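Local coordinates for protein putative esterase (Uncultured bacterium, PDB 7C4D) that probably hydrolyses carboxylic esters as a marine bacterial esterase of the alpha/beta hydrolase fold, at residues 44-49 with 266-271; 98-103 with 124-129. All blocks are in the same frame, centred on the assembly; numbering follows the deposited sequence.

Overall arrangement
The two contacts lie on opposite faces of the central mixed sheet, their centres about 25 Å apart and their nearest atoms about 11 Å apart. Contact 1 is peripheral and apolar: helix 40-46 with the turn after it packs on the C-terminal helix 260-270 through methyl groups and a tyrosine ring, with no hydrogen bond between them; Leu46 and Thr267 are buried against the sheet, while Tyr49 is exposed. Contact 2 lies nearer the centre of the chain and is polar, a buried lysine on helix 97-108 reaching a backbone carbonyl of the loop before helix 131-144. The contacts share no helix or loop, but helices 260-270 and 97-108 both pack side chains on strand 113-119.

Contact 1: residues 44-49 with 266-271; sequences NELKDY and KTLEFL
Thr267 O takes two backbone donors near the end of helix 260-270, Leu271 N at 3.0 Å and Phe270 N at 3.2 Å, while the methyl of the same threonine reaches across to Leu46. The two branches of Thr267 divide the work: OG1 turns back to Phe263 O of its own helix, whereas CG2, anti to the backbone N, meets Leu46 CD2 at 3.9 Å. Both methyls of Leu46 rest on this single methyl, CD1 lying 4.0 Å from Thr267 CG2, and the two side chains cross at about a right angle. Leu46 CD2 also meets Leu268 CD2 at 3.8 Å; these leucines run past each other in opposite directions, and Leu46 CD2 touches both the threonine and the leucine methyl. Further from the sheet, Leu268 extends to Tyr49, in the turn that follows helix 40-46. With CG beside its backbone N (chi1 -48°), the tyrosine brings the CD2 and CE2 atoms of its ring to the leucine: Leu268 CD1 lies 3.8 Å from Tyr49 CE2, in an oblique approach, and Leu268 CD2 is 3.9 Å from Tyr49 CD2. Asp48 CB covers one face of this ring from within the same turn, which is closed by a backbone hydrogen bond from Tyr49 N to Leu46 O. Leu268 is thus gripped by both Leu46 and Tyr49, with Phe50 also touching it. No hydrogen bond joins the two segments, and the packing rests on van der Waals contact between apolar groups. Beneath them Leu46 and Thr267 both touch Ile93 of strand 90-95, and Thr267 also touches Ile117 of strand 113-119. Two helices lying side by side on one face of the central sheet, one between early strands and the other closing the chain, are a standard feature of the alpha/beta hydrolase fold.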
loop_
_atom_site.group_PDB
_atom_site.type_symbol
_atom_site.label_atom_id
_atom_site.label_comp_id
_atom_site.label_asym_id
_atom_site.label_seq_id
_atom_site.Cartn_x
_atom_site.Cartn_y
_atom_site.Cartn_z
ATOM N N ASN A 44 1.971 16.268 2.371
ATOM C CA ASN A 44 2.206 17.704 2.333
ATOM C C ASN A 44 1.155 18.430 3.163
ATOM O O ASN A 44 1.550 19.226 3.965
ATOM C CB ASN A 44 2.399 18.291 0.934
ATOM C CG ASN A 44 3.865 18.300 0.529
ATOM O OD1 ASN A 44 4.770 18.191 1.371
ATOM N ND2 ASN A 44 4.111 18.396 -0.770
ATOM N N GLU A 45 -0.134 18.111 2.999
ATOM C CA GLU A 45 -1.190 18.577 3.885
ATOM C C GLU A 45 -1.136 17.979 5.297
ATOM O O GLU A 45 -1.167 18.747 6.265
ATOM C CB GLU A 45 -2.533 18.509 3.171
ATOM C CG GLU A 45 -2.549 19.513 2.039
ATOM C CD GLU A 45 -3.847 19.660 1.281
ATOM O OE1 GLU A 45 -4.922 19.717 1.921
ATOM O OE2 GLU A 45 -3.782 19.731 0.046
ATOM N N LEU A 46 -1.002 16.641 5.422
ATOM C CA LEU A 46 -1.096 15.964 6.717
ATOM C C LEU A 46 0.015 16.375 7.687
ATOM O O LEU A 46 -0.195 16.335 8.886
ATOM C CB LEU A 46 -1.231 14.443 6.566
ATOM C CG LEU A 46 -2.420 13.915 5.731
ATOM C CD1 LEU A 46 -2.440 12.389 5.721
ATOM C CD2 LEU A 46 -3.744 14.398 6.297
ATOM N N LYS A 47 1.180 16.812 7.191
ATOM C CA LYS A 47 2.321 17.145 8.036
ATOM C C LYS A 47 2.083 18.399 8.911
ATOM O O LYS A 47 2.829 18.619 9.863
ATOM C CB LYS A 47 3.576 17.373 7.182
ATOM C CG LYS A 47 3.569 18.671 6.380
ATOM C CD LYS A 47 4.823 18.910 5.574
ATOM C CE LYS A 47 4.747 20.240 4.854
ATOM N NZ LYS A 47 5.933 20.428 3.983
ATOM N N ASP A 48 1.059 19.222 8.611
ATOM C CA ASP A 48 0.749 20.330 9.506
ATOM C C ASP A 48 0.181 19.833 10.833
ATOM O O ASP A 48 0.188 20.597 11.794
ATOM C CB ASP A 48 -0.271 21.295 8.913
ATOM C CG ASP A 48 0.198 21.995 7.645
ATOM O OD1 ASP A 48 1.405 22.108 7.438
ATOM O OD2 ASP A 48 -0.662 22.348 6.844
ATOM N N TYR A 49 -0.340 18.587 10.883
ATOM C CA TYR A 49 -1.025 18.145 12.082
ATOM C C TYR A 49 -0.358 16.919 12.711
ATOM O O TYR A 49 -0.635 16.569 13.860
ATOM C CB TYR A 49 -2.500 17.875 11.768
ATOM C CG TYR A 49 -3.144 19.002 11.004
ATOM C CD1 TYR A 49 -3.487 20.197 11.631
ATOM C CD2 TYR A 49 -3.371 18.888 9.647
ATOM C CE1 TYR A 49 -4.008 21.254 10.912
ATOM C CE2 TYR A 49 -3.953 19.916 8.931
ATOM C CZ TYR A 49 -4.266 21.105 9.567
ATOM O OH TYR A 49 -4.861 22.082 8.846
ATOM N N LYS A 266 -11.567 13.352 4.474
ATOM C CA LYS A 266 -12.071 12.205 5.217
ATOM C C LYS A 266 -11.096 11.721 6.299
ATOM O O LYS A 266 -11.548 11.325 7.364
ATOM C CB LYS A 266 -12.401 11.079 4.251
ATOM C CG LYS A 266 -13.479 11.440 3.249
ATOM C CD LYS A 266 -14.694 12.077 3.860
ATOM C CE LYS A 266 -15.839 12.164 2.872
ATOM N NZ LYS A 266 -16.972 12.920 3.456
ATOM N N THR A 267 -9.792 11.790 6.016
ATOM C CA THR A 267 -8.699 11.459 6.921
ATOM C C THR A 267 -8.701 12.431 8.106
ATOM O O THR A 267 -8.605 11.996 9.255
ATOM C CB THR A 267 -7.360 11.480 6.154
ATOM O OG1 THR A 267 -7.373 10.475 5.136
ATOM C CG2 THR A 267 -6.111 11.381 7.014
ATOM N N LEU A 268 -8.809 13.750 7.848
ATOM C CA LEU A 268 -8.722 14.739 8.930
ATOM C C LEU A 268 -9.983 14.774 9.775
ATOM O O LEU A 268 -9.921 15.131 10.940
ATOM C CB LEU A 268 -8.354 16.141 8.421
ATOM C CG LEU A 268 -6.889 16.289 7.956
ATOM C CD1 LEU A 268 -6.597 17.652 7.307
ATOM C CD2 LEU A 268 -5.879 15.999 9.066
ATOM N N GLU A 269 -11.126 14.381 9.199
ATOM C CA GLU A 269 -12.345 14.291 9.987
ATOM C C GLU A 269 -12.347 13.050 10.908
ATOM O O GLU A 269 -13.061 13.031 11.911
ATOM C CB GLU A 269 -13.559 14.362 9.059
ATOM C CG GLU A 269 -13.742 15.726 8.391
ATOM C CD GLU A 269 -14.724 15.794 7.218
ATOM O OE1 GLU A 269 -15.297 14.738 6.823
ATOM O OE2 GLU A 269 -14.907 16.887 6.666
ATOM N N PHE A 270 -11.554 12.014 10.580
ATOM C CA PHE A 270 -11.518 10.763 11.355
ATOM C C PHE A 270 -10.402 10.784 12.406
ATOM O O PHE A 270 -10.643 10.492 13.545
ATOM C CB PHE A 270 -11.401 9.546 10.420
ATOM C CG PHE A 270 -11.266 8.212 11.111
ATOM C CD1 PHE A 270 -12.326 7.674 11.820
ATOM C CD2 PHE A 270 -10.067 7.501 11.095
ATOM C CE1 PHE A 270 -12.197 6.445 12.474
ATOM C CE2 PHE A 270 -9.956 6.247 11.702
ATOM C CZ PHE A 270 -11.030 5.717 12.386
ATOM N N LEU A 271 -9.165 11.149 12.040
ATOM C CA LEU A 271 -8.043 11.071 12.963
ATOM C C LEU A 271 -8.115 12.161 14.034
ATOM O O LEU A 271 -8.632 13.232 13.777
ATOM C CB LEU A 271 -6.738 11.206 12.197
ATOM C CG LEU A 271 -6.452 10.130 11.162
ATOM C CD1 LEU A 271 -5.109 10.401 10.511
ATOM C CD2 LEU A 271 -6.503 8.741 11.805
ATOM O OXT LEU A 271 -7.624 11.975 15.172
#

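Contact 2: residues 98-103 with 124-129; sequences GGKTAM and GKYDTT
Helix 97-108 and the irregular loop 124-129 stay well apart as backbones, the closest CA atoms being those of Lys100 and Gly124 at 9.2 Å, and one long side chain spans the gap. Lys100 leaves the helix with an unusual first torsion (chi1 -102°) and is extended beyond CG, which carries its ammonium to the loop. There Lys100 NZ donates to Gly124 O at 3.2 Å, coming from above the carbonyl plane, 40° out of it, and not along a lone pair. A second carbonyl, Ser204 O, accepts from the same nitrogen. The ring of Tyr126 presents its edge, with Lys100 NZ near the ring plane and 3.6 Å from Tyr126 CE1; this is no cation-pi contact. The ring is itself held by its hydroxyl, which bonds to Tyr227 O and Ala122 N, while the Tyr126 backbone pairs with Met203. Further along, Asp127 OD1 receives Thr129 N at 3.1 Å in an Asx turn and Thr129 OG1 at 2.7 Å, shaping the chain just before helix 131-144. A methionine in place of Lys100 has no ammonium to give, which would probably leave the carbonyls of Gly124 and Ser204 short of a partner and weaken this tie between helix and loop. The helix begins within what is probably the nucleophile elbow, to which Gly98 belongs. Through its two carbonyl partners, one buried lysine links this helix to the segments flanking the helices of residues 131-203, and backbone dipoles are likely to ease the burial of its charge.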
loop_
_atom_site.group_PDB
_atom_site.type_symbol
_atom_site.label_atom_id
_atom_site.label_comp_id
_atom_site.label_asym_id
_atom_site.label_seq_id
_atom_site.Cartn_x
_atom_site.Cartn_y
_atom_site.Cartn_z
ATOM N N GLY A 98 -0.739 -2.294 1.470
ATOM C CA GLY A 98 -0.377 -1.562 2.683
ATOM C C GLY A 98 -1.495 -1.597 3.733
ATOM O O GLY A 98 -1.231 -1.672 4.933
ATOM N N GLY A 99 -2.732 -1.668 3.256
ATOM C CA GLY A 99 -3.891 -1.767 4.134
ATOM C C GLY A 99 -4.005 -3.118 4.836
ATOM O O GLY A 99 -4.440 -3.160 5.987
ATOM N N LYS A 100 -3.631 -4.215 4.140
ATOM C CA LYS A 100 -3.635 -5.537 4.770
ATOM C C LYS A 100 -2.527 -5.656 5.800
ATOM O O LYS A 100 -2.740 -6.208 6.881
ATOM C CB LYS A 100 -3.539 -6.660 3.740
ATOM C CG LYS A 100 -4.872 -7.337 3.474
ATOM C CD LYS A 100 -4.903 -8.186 2.227
ATOM C CE LYS A 100 -6.331 -8.528 1.868
ATOM N NZ LYS A 100 -6.419 -9.355 0.658
ATOM N N THR A 101 -1.329 -5.156 5.463
ATOM C CA THR A 101 -0.243 -5.127 6.443
ATOM C C THR A 101 -0.710 -4.397 7.693
ATOM O O THR A 101 -0.472 -4.840 8.813
ATOM C CB THR A 101 1.001 -4.462 5.828
ATOM O OG1 THR A 101 1.428 -5.211 4.695
ATOM C CG2 THR A 101 2.174 -4.281 6.758
ATOM N N ALA A 102 -1.414 -3.275 7.486
ATOM C CA ALA A 102 -1.797 -2.443 8.615
ATOM C C ALA A 102 -2.834 -3.179 9.467
ATOM O O ALA A 102 -2.736 -3.173 10.683
ATOM C CB ALA A 102 -2.296 -1.098 8.108
ATOM N N MET A 103 -3.805 -3.832 8.817
ATOM C CA MET A 103 -4.806 -4.618 9.522
ATOM C C MET A 103 -4.161 -5.787 10.286
ATOM O O MET A 103 -4.471 -5.955 11.470
ATOM C CB MET A 103 -5.875 -5.110 8.551
ATOM C CG MET A 103 -6.840 -4.040 8.154
ATOM S SD MET A 103 -8.224 -4.722 7.237
ATOM C CE MET A 103 -7.534 -4.915 5.588
ATOM N N GLY A 124 -10.622 -9.733 3.435
ATOM C CA GLY A 124 -10.741 -11.113 2.980
ATOM C C GLY A 124 -9.965 -11.438 1.694
ATOM O O GLY A 124 -9.383 -10.584 1.020
ATOM N N LYS A 125 -9.980 -12.724 1.342
ATOM C CA LYS A 125 -9.217 -13.250 0.220
ATOM C C LYS A 125 -9.922 -12.885 -1.073
ATOM O O LYS A 125 -11.146 -12.883 -1.120
ATOM C CB LYS A 125 -9.053 -14.775 0.352
ATOM C CG LYS A 125 -8.547 -15.485 -0.898
ATOM C CD LYS A 125 -8.606 -16.984 -0.817
ATOM C CE LYS A 125 -8.451 -17.611 -2.189
ATOM N NZ LYS A 125 -8.302 -19.086 -2.117
ATOM N N TYR A 126 -9.125 -12.556 -2.100
ATOM C CA TYR A 126 -9.589 -12.344 -3.458
ATOM C C TYR A 126 -9.240 -13.601 -4.274
ATOM O O TYR A 126 -8.119 -14.089 -4.191
ATOM C CB TYR A 126 -8.910 -11.104 -4.051
ATOM C CG TYR A 126 -9.263 -9.801 -3.378
ATOM C CD1 TYR A 126 -8.640 -9.429 -2.188
ATOM C CD2 TYR A 126 -10.243 -8.961 -3.909
ATOM C CE1 TYR A 126 -8.979 -8.251 -1.543
ATOM C CE2 TYR A 126 -10.596 -7.781 -3.274
ATOM C CZ TYR A 126 -9.959 -7.433 -2.090
ATOM O OH TYR A 126 -10.263 -6.273 -1.460
ATOM N N ASP A 127 -10.184 -14.116 -5.070
ATOM C CA ASP A 127 -9.936 -15.309 -5.875
ATOM C C ASP A 127 -9.650 -14.920 -7.327
ATOM O O ASP A 127 -9.583 -13.734 -7.649
ATOM C CB ASP A 127 -11.067 -16.329 -5.732
ATOM C CG ASP A 127 -12.395 -15.800 -6.231
ATOM O OD1 ASP A 127 -12.412 -15.225 -7.333
ATOM O OD2 ASP A 127 -13.405 -15.962 -5.509
ATOM N N THR A 128 -9.507 -15.924 -8.211
ATOM C CA THR A 128 -8.923 -15.686 -9.522
ATOM C C THR A 128 -9.923 -15.020 -10.462
ATOM O O THR A 128 -9.511 -14.420 -11.453
ATOM C CB THR A 128 -8.230 -16.919 -10.121
ATOM O OG1 THR A 128 -7.761 -17.749 -9.056
ATOM C CG2 THR A 128 -7.051 -16.556 -11.004
ATOM N N THR A 129 -11.219 -15.093 -10.142
ATOM C CA THR A 129 -12.248 -14.505 -10.993
ATOM C C THR A 129 -12.288 -12.996 -10.791
ATOM O O THR A 129 -12.772 -12.264 -11.647
ATOM C CB THR A 129 -13.643 -15.130 -10.782
ATOM O OG1 THR A 129 -13.671 -15.913 -9.585
ATOM C CG2 THR A 129 -14.129 -15.963 -11.956
#